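Side-chain contacts in cephalosporin acylase (Bacillus halodurans, PDB 2NLZ), which probably acts as an acylase of the gamma-glutamyltranspeptidase family, N-terminal nucleophile hydrolases that cleave amide bonds, although its own substrate is not established: residues 187-190 with 196-199; 59-64 with 146-151; 180-185 with 379-384; 229-234 with 386-391. The protein carries 1 engineered substitution. All blocks are in the same frame, centred on the assembly; numbering follows the deposited sequence.

Contact 1 of 4, residues 187-190 with 196-199; sequences APKG and GEVW
Pro188 and Lys189 fill the two middle positions of a type I turn from Ala187 to Gly190, closed by Gly190 N to Ala187 O (3.1 Å); the turn faces the chain entering strand 198-199, and its closest CA pair, Pro188 and Trp199, is 8.8 Å apart. Two unlike contacts bridge this span. On the polar side, Lys189 and Glu197 approach from opposite directions. The lysine chain bends at its second torsion (chi2 108°), and this bend carries NZ across to within 3.3 Å of Glu197 OE1, a salt bridge whose hydrogen bond is weak. Glu197 meets it with a chain extended beyond CG, and the same oxygen lies 3.6 Å from Lys189 CD. The other carboxylate oxygen, OE2, is held by the backbone N of Arg194 and by a salt bridge to Arg191 NH1, both in the loop joining the two segments. On the apolar side, Pro188 CD sits at the edge of the Trp199 indole, near its plane and 4.1 Å from CD1. The indole NE1 is hydrogen-bonded to Thr185 O, near the end of helix 180-186. Strand 198-199 pairs with strand 153-154, and Val198 packs on Lys22 of the second subunit. With two basic side chains gathered on one carboxylate, Glu197 is likely to stay ionised; its OE2 carries the stronger polar partners, while the exposed Lys189 adds a weak bond at OE1.

Contact 2 of 4, residues 59-64 with 146-151; sequences TVLEPT and IRYAEE
One residue after Leu61, which packs on Tyr148, Glu62 OE1 is gripped by both Arg511 NH1, in a salt bridge, and Ser65 OG, while Glu62 OE2 takes a hydrogen bond from Ser29 OG. Glu62 does not itself touch 146-151; these bonds hold it where the chain first leaves the helical conformation of helix 47-61. The interface itself is wholly apolar. Val60 points at the partner helix, and its CA is 6.1 Å from Ala149 CA. Both of its methyl groups lie against Ala149. CG1, the methyl trans to the backbone N (chi1 174°), comes to 3.8 Å from Ala149 CA. CG2 lies 3.9 Å from Ala149 CB. The small methyl of Ala149 is consistent with this close approach of the two backbones. Val60 CG1 also reaches the base of Tyr148, 4.3 Å from its CB. Leu61 meets the Tyr148 ring with both methyl groups. Its CD2 stands over one face, 4.1 Å above the plane and displaced toward the rim, whereas CD1 lies 3.8 Å from Tyr148 CD1. Two helices thus pack through four buried residues, with no hydrogen bond between the segments. The carbonyl O of Val60, near the end of its helix, is taken by Tyr153 OH. Around this pair, helix 31-42 supplies Leu32 to both Leu61 and Tyr148, helix 202-212 covers Ala149 with His204, and helix 157-173 touches Glu62 through Leu159 and Pro63 through Trp163.

Contact 3 of 4, residues 180-185 with 379-384; sequences QPWFDT and MGFGSG
Trp182 drives the edge of its indole into the face of Phe381, an edge-to-face pair with planes at 79° and 4.8 Å between the centroids of the indole five-membered ring and the phenyl ring. Trp182 CZ2 stands over the centre of the phenyl ring, 3.6 Å above its plane, while NE1 approaches nearer the root of the Phe381 side chain, 3.4 Å from Phe381 CG. At the root of the tryptophan side chain, Gly384 O comes within 3.5 Å of Trp182 CB. A first torsion of -171° directs the indole from its helix toward the loop. In this Ntn-hydrolase fold that loop follows strand 370-376, and it contains a type II' turn from Met379 to Gly382, closed by Gly382 N to Met379 O at 2.7 Å; Gly380 takes its positive phi and Phe381 the next corner. Replacing Phe381 by an alanine takes away the phenyl face and would probably leave the Trp182 edge beside a gap. Further out, Asn377 ND2 bonds to Phe381 O and probably helps to hold the turn, Trp163 packs edge-to-face with Phe381, and Trp174 does so with Trp182. Within helix 180-186, Pro181 O accepts both Thr185 N and Thr185 OG1 from opposite faces of its plane, the hydroxyl at 2.8 Å, and on the exposed side Gln180 NE2 reaches Asp184 OD1 from above the carboxylate plane.

Contact 4 of 4, residues 229-234 with 386-391; sequences HAFFDK and VVPGTG
Phe231 leans its ring against Pro388, and this pairing is the densest part of the contact. Pro388 CD lies over one face of the phenyl ring in a CH-pi interaction, 3.7 Å from the centroid and 25° off the ring normal, displaced toward the CD1 side of the rim. Pro388 CG follows along the same flank, 3.7 Å from Phe231 CD1. With chi1 at -172° the ring extends opposite its own backbone N, projecting from helix 223-234 toward the loop. The CE2 side of the ring comes to 3.9 Å from Val386 O. Packing is slacker at the root of the side chain, where Phe231 CB and Val387 CG1 are 4.4 Å apart, and no hydrogen bond joins the two segments. Burial differs sharply across the pair: Phe231 is buried, whereas the Pro388 that lies over its face is exposed and borders solvent. A serine in place of Phe231 would probably leave Pro388 CD without its aromatic partner and open a gap between the helix and the loop. The His235 ring meets that of Phe231, and its ND1 is hydrogen-bonded to Phe231 O. The short, weakly bonded strand 386-387 runs antiparallel to 392-393 and has a helix packed on each of its two residues: Val387 touches Ile228 of helix 223-234, whereas Val386 turns to Trp182, Thr185 and Phe186 of helix 180-186, whose Pro181 also touches Phe231.

Helix 180-186 ties three of the contacts together. Its Thr185 joins contact 3 to contact 1 through Trp199, and the same helix also meets contact 4, with Trp182 CD1 3.6 Å from Val386 CG2. Contacts 3 and 4 have centres 12 Å apart and alternate along the chain, the loop of contact 3 running straight on into strand 386-387. Contact 2 touches both contact 1, where Trp199 CZ3 lies 3.6 Å from Val60 O, and contact 3, through Thr64 CG2 and Phe381 CE2 (3.7 Å). Contacts 1 and 4, with centres about 22 Å apart, do not touch. Contacts 2 to 4 are apolar and aromatic packing, whereas contact 1 adds a salt bridge.

Contact 1 of 4, residues 187-190 with 196-199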
loop_
_atom_site.group_PDB
_atom_site.type_symbol
_atom_site.label_atom_id
_atom_site.label_comp_id
_atom_site.label_asym_id
_atom_site.label_seq_id
_atom_site.Cartn_x
_atom_site.Cartn_y
_atom_site.Cartn_z
ATOM N N ALA D 187 21.541 20.140 -28.722
ATOM C CA ALA D 187 20.229 20.523 -29.238
ATOM C C ALA D 187 20.283 20.831 -30.738
ATOM O O ALA D 187 20.010 21.959 -31.144
ATOM C CB ALA D 187 19.700 21.710 -28.474
ATOM N N PRO D 188 20.618 19.822 -31.569
ATOM C CA PRO D 188 20.933 20.136 -32.961
ATOM C C PRO D 188 19.718 20.520 -33.796
ATOM O O PRO D 188 19.867 21.189 -34.816
ATOM C CB PRO D 188 21.564 18.840 -33.482
ATOM C CG PRO D 188 21.016 17.780 -32.633
ATOM C CD PRO D 188 20.704 18.375 -31.297
ATOM N N LYS D 189 18.531 20.111 -33.357
ATOM C CA LYS D 189 17.301 20.445 -34.061
ATOM C C LYS D 189 16.614 21.677 -33.488
ATOM O O LYS D 189 15.441 21.914 -33.758
ATOM C CB LYS D 189 16.328 19.263 -34.054
ATOM C CG LYS D 189 16.356 18.405 -35.310
ATOM C CD LYS D 189 17.004 17.058 -35.053
ATOM C CE LYS D 189 16.619 16.063 -36.130
ATOM N NZ LYS D 189 16.784 14.670 -35.649
ATOM N N GLY D 190 17.338 22.460 -32.695
ATOM C CA GLY D 190 16.773 23.671 -32.100
ATOM C C GLY D 190 15.841 23.386 -30.934
ATOM O O GLY D 190 15.045 24.237 -30.538
ATOM N N GLY D 196 12.228 8.648 -28.240
ATOM C CA GLY D 196 12.305 7.814 -29.433
ATOM C C GLY D 196 13.119 8.414 -30.560
ATOM O O GLY D 196 13.426 7.733 -31.542
ATOM N N GLU D 197 13.463 9.692 -30.424
ATOM C CA GLU D 197 14.258 10.388 -31.422
ATOM C C GLU D 197 15.715 9.955 -31.273
ATOM O O GLU D 197 16.215 9.833 -30.167
ATOM C CB GLU D 197 14.105 11.901 -31.245
ATOM C CG GLU D 197 14.501 12.746 -32.447
ATOM C CD GLU D 197 14.441 14.240 -32.152
ATOM O OE1 GLU D 197 15.240 15.005 -32.738
ATOM O OE2 GLU D 197 13.594 14.649 -31.332
ATOM N N VAL D 198 16.378 9.681 -32.390
ATOM C CA VAL D 198 17.783 9.301 -32.363
ATOM C C VAL D 198 18.667 10.535 -32.259
ATOM O O VAL D 198 18.485 11.513 -32.992
ATOM C CB VAL D 198 18.174 8.489 -33.608
ATOM C CG1 VAL D 198 19.682 8.378 -33.732
ATOM C CG2 VAL D 198 17.553 7.108 -33.554
ATOM N N TRP D 199 19.611 10.494 -31.331
ATOM C CA TRP D 199 20.594 11.555 -31.219
ATOM C C TRP D 199 21.961 10.953 -31.464
ATOM O O TRP D 199 22.230 9.824 -31.050
ATOM C CB TRP D 199 20.525 12.212 -29.841
ATOM C CG TRP D 199 21.572 13.245 -29.616
ATOM C CD1 TRP D 199 21.520 14.552 -29.990
ATOM C CD2 TRP D 199 22.839 13.062 -28.966
ATOM N NE1 TRP D 199 22.673 15.197 -29.612
ATOM C CE2 TRP D 199 23.498 14.307 -28.978
ATOM C CE3 TRP D 199 23.476 11.971 -28.370
ATOM C CZ2 TRP D 199 24.767 14.491 -28.419
ATOM C CZ3 TRP D 199 24.733 12.154 -27.815
ATOM C CH2 TRP D 199 25.366 13.406 -27.844
#

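Contact 2 of 4, residues 59-64 with 146-151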
loop_
_atom_site.group_PDB
_atom_site.type_symbol
_atom_site.label_atom_id
_atom_site.label_comp_id
_atom_site.label_asym_id
_atom_site.label_seq_id
_atom_site.Cartn_x
_atom_site.Cartn_y
_atom_site.Cartn_z
ATOM N N THR D 59 29.355 8.388 -21.379
ATOM C CA THR D 59 29.749 9.702 -21.867
ATOM C C THR D 59 28.911 10.121 -23.076
ATOM O O THR D 59 28.665 11.304 -23.294
ATOM C CB THR D 59 31.246 9.709 -22.159
ATOM O OG1 THR D 59 31.900 10.552 -21.211
ATOM C CG2 THR D 59 31.550 10.195 -23.562
ATOM N N VAL D 60 28.442 9.131 -23.825
ATOM C CA VAL D 60 27.627 9.365 -24.993
ATOM C C VAL D 60 26.158 9.103 -24.691
ATOM O O VAL D 60 25.287 9.818 -25.186
ATOM C CB VAL D 60 28.062 8.459 -26.154
ATOM C CG1 VAL D 60 27.109 8.613 -27.342
ATOM C CG2 VAL D 60 29.528 8.739 -26.551
ATOM N N LEU D 61 25.896 8.094 -23.858
ATOM C CA LEU D 61 24.543 7.566 -23.648
ATOM C C LEU D 61 23.719 8.309 -22.614
ATOM O O LEU D 61 22.482 8.298 -22.669
ATOM C CB LEU D 61 24.593 6.086 -23.297
ATOM C CG LEU D 61 25.105 5.182 -24.415
ATOM C CD1 LEU D 61 25.565 3.855 -23.848
ATOM C CD2 LEU D 61 24.027 5.015 -25.482
ATOM N N GLU D 62 24.401 8.958 -21.679
ATOM C CA GLU D 62 23.731 9.780 -20.666
ATOM C C GLU D 62 24.423 11.142 -20.480
ATOM O O GLU D 62 25.027 11.391 -19.438
ATOM C CB GLU D 62 23.671 9.022 -19.340
ATOM C CG GLU D 62 22.675 9.571 -18.350
ATOM C CD GLU D 62 22.582 8.741 -17.083
ATOM O OE1 GLU D 62 22.578 9.332 -15.986
ATOM O OE2 GLU D 62 22.511 7.500 -17.181
ATOM N N PRO D 63 24.316 12.039 -21.484
ATOM C CA PRO D 63 25.053 13.310 -21.469
ATOM C C PRO D 63 24.528 14.297 -20.435
ATOM O O PRO D 63 25.144 15.328 -20.187
ATOM C CB PRO D 63 24.837 13.869 -22.880
ATOM C CG PRO D 63 24.224 12.743 -23.663
ATOM C CD PRO D 63 23.484 11.920 -22.690
ATOM N N THR D 64 23.401 13.964 -19.829
ATOM C CA THR D 64 22.801 14.810 -18.829
ATOM C C THR D 64 23.491 14.667 -17.487
ATOM O O THR D 64 23.219 15.439 -16.589
ATOM C CB THR D 64 21.314 14.486 -18.650
ATOM O OG1 THR D 64 21.159 13.098 -18.338
ATOM C CG2 THR D 64 20.538 14.803 -19.919
ATOM N N ILE D 146 32.289 4.699 -29.187
ATOM C CA ILE D 146 32.481 5.330 -30.503
ATOM C C ILE D 146 31.357 4.946 -31.450
ATOM O O ILE D 146 30.759 5.802 -32.099
ATOM C CB ILE D 146 33.851 4.953 -31.124
ATOM C CG1 ILE D 146 34.987 5.571 -30.307
ATOM C CG2 ILE D 146 33.938 5.405 -32.567
ATOM C CD1 ILE D 146 36.329 4.889 -30.496
ATOM N N ARG D 147 31.057 3.655 -31.496
ATOM C CA ARG D 147 29.983 3.138 -32.334
ATOM C C ARG D 147 28.643 3.802 -32.013
ATOM O O ARG D 147 27.863 4.084 -32.916
ATOM C CB ARG D 147 29.869 1.619 -32.156
ATOM C CG ARG D 147 29.059 0.881 -33.225
ATOM C CD ARG D 147 28.396 -0.417 -32.712
ATOM N NE ARG D 147 29.045 -1.041 -31.550
ATOM C CZ ARG D 147 30.194 -1.728 -31.566
ATOM N NH1 ARG D 147 30.891 -1.881 -32.687
ATOM N NH2 ARG D 147 30.665 -2.246 -30.437
ATOM N N TYR D 148 28.387 4.043 -30.727
ATOM C CA TYR D 148 27.136 4.659 -30.297
ATOM C C TYR D 148 27.093 6.125 -30.696
ATOM O O TYR D 148 26.048 6.632 -31.090
ATOM C CB TYR D 148 26.937 4.543 -28.780
ATOM C CG TYR D 148 26.542 3.169 -28.268
ATOM C CD1 TYR D 148 27.140 2.637 -27.127
ATOM C CD2 TYR D 148 25.574 2.405 -28.916
ATOM C CE1 TYR D 148 26.793 1.383 -26.644
ATOM C CE2 TYR D 148 25.222 1.149 -28.438
ATOM C CZ TYR D 148 25.838 0.648 -27.300
ATOM O OH TYR D 148 25.507 -0.592 -26.811
ATOM N N ALA D 149 28.228 6.802 -30.592
ATOM C CA ALA D 149 28.280 8.215 -30.911
ATOM C C ALA D 149 28.076 8.465 -32.402
ATOM O O ALA D 149 27.398 9.412 -32.774
ATOM C CB ALA D 149 29.582 8.812 -30.430
ATOM N N GLU D 150 28.648 7.601 -33.242
ATOM C CA GLU D 150 28.548 7.737 -34.702
ATOM C C GLU D 150 27.185 7.336 -35.251
ATOM O O GLU D 150 26.608 8.045 -36.068
ATOM C CB GLU D 150 29.643 6.929 -35.405
ATOM C CG GLU D 150 30.903 7.723 -35.675
ATOM C CD GLU D 150 31.958 6.947 -36.426
ATOM O OE1 GLU D 150 32.199 5.771 -36.083
ATOM O OE2 GLU D 150 32.564 7.530 -37.350
ATOM N N GLU D 151 26.676 6.198 -34.796
ATOM C CA GLU D 151 25.433 5.657 -35.320
ATOM C C GLU D 151 24.218 6.243 -34.623
ATOM O O GLU D 151 23.168 6.399 -35.233
ATOM C CB GLU D 151 25.433 4.131 -35.231
ATOM C CG GLU D 151 26.388 3.474 -36.231
ATOM C CD GLU D 151 26.773 2.043 -35.860
ATOM O OE1 GLU D 151 27.850 1.592 -36.311
ATOM O OE2 GLU D 151 26.009 1.375 -35.125
#

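Contact 3 of 4, residues 180-185 with 379-384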
loop_
_atom_site.group_PDB
_atom_site.type_symbol
_atom_site.label_atom_id
_atom_site.label_comp_id
_atom_site.label_asym_id
_atom_site.label_seq_id
_atom_site.Cartn_x
_atom_site.Cartn_y
_atom_site.Cartn_z
ATOM N N GLN D 180 27.133 28.410 -27.377
ATOM C CA GLN D 180 26.660 27.995 -28.693
ATOM C C GLN D 180 27.013 26.545 -29.058
ATOM O O GLN D 180 26.139 25.823 -29.534
ATOM C CB GLN D 180 27.105 28.983 -29.784
ATOM C CG GLN D 180 26.408 28.800 -31.134
ATOM C CD GLN D 180 24.906 29.004 -31.053
ATOM O OE1 GLN D 180 24.427 29.928 -30.396
ATOM N NE2 GLN D 180 24.156 28.145 -31.731
ATOM N N PRO D 181 28.280 26.108 -28.840
ATOM C CA PRO D 181 28.577 24.729 -29.217
ATOM C C PRO D 181 27.771 23.687 -28.445
ATOM O O PRO D 181 27.547 22.593 -28.963
ATOM C CB PRO D 181 30.068 24.593 -28.902
ATOM C CG PRO D 181 30.586 25.970 -28.928
ATOM C CD PRO D 181 29.490 26.771 -28.323
ATOM N N TRP D 182 27.337 24.031 -27.234
ATOM C CA TRP D 182 26.428 23.183 -26.464
ATOM C C TRP D 182 25.098 22.998 -27.184
ATOM O O TRP D 182 24.577 21.885 -27.266
ATOM C CB TRP D 182 26.179 23.767 -25.071
ATOM C CG TRP D 182 25.416 22.840 -24.159
ATOM C CD1 TRP D 182 25.946 21.998 -23.225
ATOM C CD2 TRP D 182 23.990 22.662 -24.093
ATOM N NE1 TRP D 182 24.946 21.306 -22.585
ATOM C CE2 TRP D 182 23.737 21.691 -23.099
ATOM C CE3 TRP D 182 22.903 23.228 -24.775
ATOM C CZ2 TRP D 182 22.447 21.276 -22.771
ATOM C CZ3 TRP D 182 21.623 22.811 -24.451
ATOM C CH2 TRP D 182 21.405 21.845 -23.460
ATOM N N PHE D 183 24.538 24.094 -27.682
ATOM C CA PHE D 183 23.312 24.027 -28.457
ATOM C C PHE D 183 23.527 23.307 -29.786
ATOM O O PHE D 183 22.632 22.627 -30.266
ATOM C CB PHE D 183 22.741 25.428 -28.701
ATOM C CG PHE D 183 22.200 26.090 -27.462
ATOM C CD1 PHE D 183 20.929 25.784 -26.994
ATOM C CD2 PHE D 183 22.958 27.021 -26.769
ATOM C CE1 PHE D 183 20.432 26.388 -25.851
ATOM C CE2 PHE D 183 22.467 27.632 -25.627
ATOM C CZ PHE D 183 21.202 27.315 -25.167
ATOM N N ASP D 184 24.709 23.454 -30.379
ATOM C CA ASP D 184 25.006 22.787 -31.645
ATOM C C ASP D 184 25.146 21.273 -31.462
ATOM O O ASP D 184 24.707 20.498 -32.318
ATOM C CB ASP D 184 26.272 23.368 -32.283
ATOM C CG ASP D 184 26.085 24.794 -32.761
ATOM O OD1 ASP D 184 24.929 25.226 -32.966
ATOM O OD2 ASP D 184 27.107 25.483 -32.936
ATOM N N THR D 185 25.738 20.876 -30.334
ATOM C CA THR D 185 26.000 19.479 -29.999
ATOM C C THR D 185 24.794 18.754 -29.390
ATOM O O THR D 185 24.452 17.657 -29.820
ATOM C CB THR D 185 27.173 19.376 -29.012
ATOM O OG1 THR D 185 28.317 20.019 -29.575
ATOM C CG2 THR D 185 27.506 17.923 -28.678
ATOM N N MET D 379 27.427 19.523 -12.102
ATOM C CA MET D 379 26.031 19.887 -12.324
ATOM C C MET D 379 25.505 19.529 -13.716
ATOM O O MET D 379 25.637 20.312 -14.656
ATOM C CB MET D 379 25.810 21.364 -12.027
ATOM C CG MET D 379 25.878 21.680 -10.558
ATOM S SD MET D 379 25.658 23.422 -10.196
ATOM C CE MET D 379 25.403 23.362 -8.422
ATOM N N GLY D 380 24.899 18.348 -13.831
ATOM C CA GLY D 380 24.248 17.927 -15.062
ATOM C C GLY D 380 25.206 17.877 -16.232
ATOM O O GLY D 380 26.145 17.086 -16.239
ATOM N N PHE D 381 24.970 18.740 -17.218
ATOM C CA PHE D 381 25.839 18.862 -18.383
ATOM C C PHE D 381 27.178 19.505 -18.012
ATOM O O PHE D 381 28.163 19.377 -18.737
ATOM C CB PHE D 381 25.142 19.675 -19.476
ATOM C CG PHE D 381 24.213 18.870 -20.340
ATOM C CD1 PHE D 381 24.697 18.171 -21.448
ATOM C CD2 PHE D 381 22.859 18.824 -20.068
ATOM C CE1 PHE D 381 23.846 17.431 -22.263
ATOM C CE2 PHE D 381 22.001 18.085 -20.876
ATOM C CZ PHE D 381 22.495 17.388 -21.980
ATOM N N GLY D 382 27.204 20.188 -16.874
ATOM C CA GLY D 382 28.415 20.822 -16.386
ATOM C C GLY D 382 28.396 22.325 -16.548
ATOM O O GLY D 382 27.412 22.978 -16.237
ATOM N N SER D 383 29.493 22.869 -17.052
ATOM C CA SER D 383 29.660 24.314 -17.173
ATOM C C SER D 383 28.899 24.928 -18.338
ATOM O O SER D 383 28.700 26.133 -18.378
ATOM C CB SER D 383 31.148 24.649 -17.296
ATOM O OG SER D 383 31.721 24.071 -18.460
ATOM N N GLY D 384 28.496 24.097 -19.289
ATOM C CA GLY D 384 27.894 24.578 -20.527
ATOM C C GLY D 384 28.913 24.863 -21.614
ATOM O O GLY D 384 28.562 25.046 -22.790
#

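Contact 4 of 4, residues 229-234 with 386-391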
loop_
_atom_site.group_PDB
_atom_site.type_symbol
_atom_site.label_atom_id
_atom_site.label_comp_id
_atom_site.label_asym_id
_atom_site.label_seq_id
_atom_site.Cartn_x
_atom_site.Cartn_y
_atom_site.Cartn_z
ATOM N N HIS D 229 42.417 24.516 -25.161
ATOM C CA HIS D 229 43.113 25.740 -24.758
ATOM C C HIS D 229 42.676 26.951 -25.579
ATOM O O HIS D 229 42.485 28.035 -25.026
ATOM C CB HIS D 229 44.636 25.552 -24.841
ATOM C CG HIS D 229 45.420 26.823 -24.694
ATOM N ND1 HIS D 229 45.703 27.384 -23.468
ATOM C CD2 HIS D 229 45.981 27.639 -25.619
ATOM C CE1 HIS D 229 46.400 28.492 -23.643
ATOM N NE2 HIS D 229 46.580 28.670 -24.939
ATOM N N ALA D 230 42.505 26.746 -26.885
ATOM C CA ALA D 230 42.200 27.826 -27.816
ATOM C C ALA D 230 40.815 28.398 -27.575
ATOM O O ALA D 230 40.624 29.610 -27.638
ATOM C CB ALA D 230 42.340 27.351 -29.261
ATOM N N PHE D 231 39.854 27.526 -27.295
ATOM C CA PHE D 231 38.478 27.960 -27.065
ATOM C C PHE D 231 38.321 28.734 -25.746
ATOM O O PHE D 231 37.531 29.682 -25.658
ATOM C CB PHE D 231 37.516 26.771 -27.109
ATOM C CG PHE D 231 36.065 27.167 -27.061
ATOM C CD1 PHE D 231 35.439 27.719 -28.175
ATOM C CD2 PHE D 231 35.326 27.002 -25.901
ATOM C CE1 PHE D 231 34.103 28.084 -28.139
ATOM C CE2 PHE D 231 33.997 27.378 -25.857
ATOM C CZ PHE D 231 33.385 27.917 -26.982
ATOM N N PHE D 232 39.074 28.318 -24.731
ATOM C CA PHE D 232 39.066 28.982 -23.429
ATOM C C PHE D 232 39.765 30.338 -23.475
ATOM O O PHE D 232 39.285 31.309 -22.888
ATOM C CB PHE D 232 39.683 28.080 -22.356
ATOM C CG PHE D 232 38.694 27.152 -21.719
ATOM C CD1 PHE D 232 38.209 27.405 -20.443
ATOM C CD2 PHE D 232 38.219 26.042 -22.406
ATOM C CE1 PHE D 232 37.280 26.557 -19.853
ATOM C CE2 PHE D 232 37.282 25.186 -21.825
ATOM C CZ PHE D 232 36.815 25.448 -20.545
ATOM N N ASP D 233 40.889 30.394 -24.187
ATOM C CA ASP D 233 41.640 31.635 -24.366
ATOM C C ASP D 233 40.821 32.662 -25.155
ATOM O O ASP D 233 40.934 33.862 -24.919
ATOM C CB ASP D 233 42.977 31.356 -25.065
ATOM C CG ASP D 233 43.905 32.551 -25.057
ATOM O OD1 ASP D 233 44.655 32.720 -24.074
ATOM O OD2 ASP D 233 43.892 33.309 -26.044
ATOM N N LYS D 234 39.983 32.174 -26.069
ATOM C CA LYS D 234 39.140 33.027 -26.905
ATOM C C LYS D 234 37.957 33.618 -26.128
ATOM O O LYS D 234 37.378 34.628 -26.538
ATOM C CB LYS D 234 38.636 32.232 -28.111
ATOM C CG LYS D 234 38.093 33.073 -29.262
ATOM C CD LYS D 234 37.660 32.206 -30.445
ATOM C CE LYS D 234 38.857 31.564 -31.137
ATOM N NZ LYS D 234 38.436 30.667 -32.240
ATOM N N VAL D 386 31.197 23.720 -24.173
ATOM C CA VAL D 386 31.525 22.580 -24.999
ATOM C C VAL D 386 32.527 23.068 -26.028
ATOM O O VAL D 386 32.250 24.027 -26.745
ATOM C CB VAL D 386 30.280 21.999 -25.690
ATOM C CG1 VAL D 386 30.664 20.842 -26.599
ATOM C CG2 VAL D 386 29.262 21.534 -24.658
ATOM N N VAL D 387 33.703 22.441 -26.063
ATOM C CA VAL D 387 34.729 22.777 -27.050
ATOM C C VAL D 387 34.156 22.379 -28.402
ATOM O O VAL D 387 33.760 21.236 -28.582
ATOM C CB VAL D 387 36.064 22.059 -26.750
ATOM C CG1 VAL D 387 37.130 22.423 -27.776
ATOM C CG2 VAL D 387 36.549 22.402 -25.347
ATOM N N PRO D 388 34.063 23.338 -29.338
ATOM C CA PRO D 388 33.263 23.189 -30.556
ATOM C C PRO D 388 33.684 22.014 -31.436
ATOM O O PRO D 388 34.883 21.748 -31.606
ATOM C CB PRO D 388 33.491 24.517 -31.289
ATOM C CG PRO D 388 34.762 25.058 -30.724
ATOM C CD PRO D 388 34.740 24.643 -29.297
ATOM N N GLY D 389 32.688 21.305 -31.966
ATOM C CA GLY D 389 32.918 20.184 -32.878
ATOM C C GLY D 389 33.582 18.951 -32.289
ATOM O O GLY D 389 33.863 17.996 -33.011
ATOM N N THR D 390 33.843 18.957 -30.985
ATOM C CA THR D 390 34.465 17.800 -30.359
ATOM C C THR D 390 33.579 17.089 -29.352
ATOM O O THR D 390 33.861 15.963 -28.978
ATOM C CB THR D 390 35.828 18.124 -29.725
ATOM O OG1 THR D 390 36.394 16.926 -29.180
ATOM C CG2 THR D 390 35.676 19.103 -28.631
ATOM N N GLY D 391 32.510 17.739 -28.915
ATOM C CA GLY D 391 31.583 17.115 -27.974
ATOM C C GLY D 391 32.139 16.936 -26.573
ATOM O O GLY D 391 31.662 16.094 -25.804
#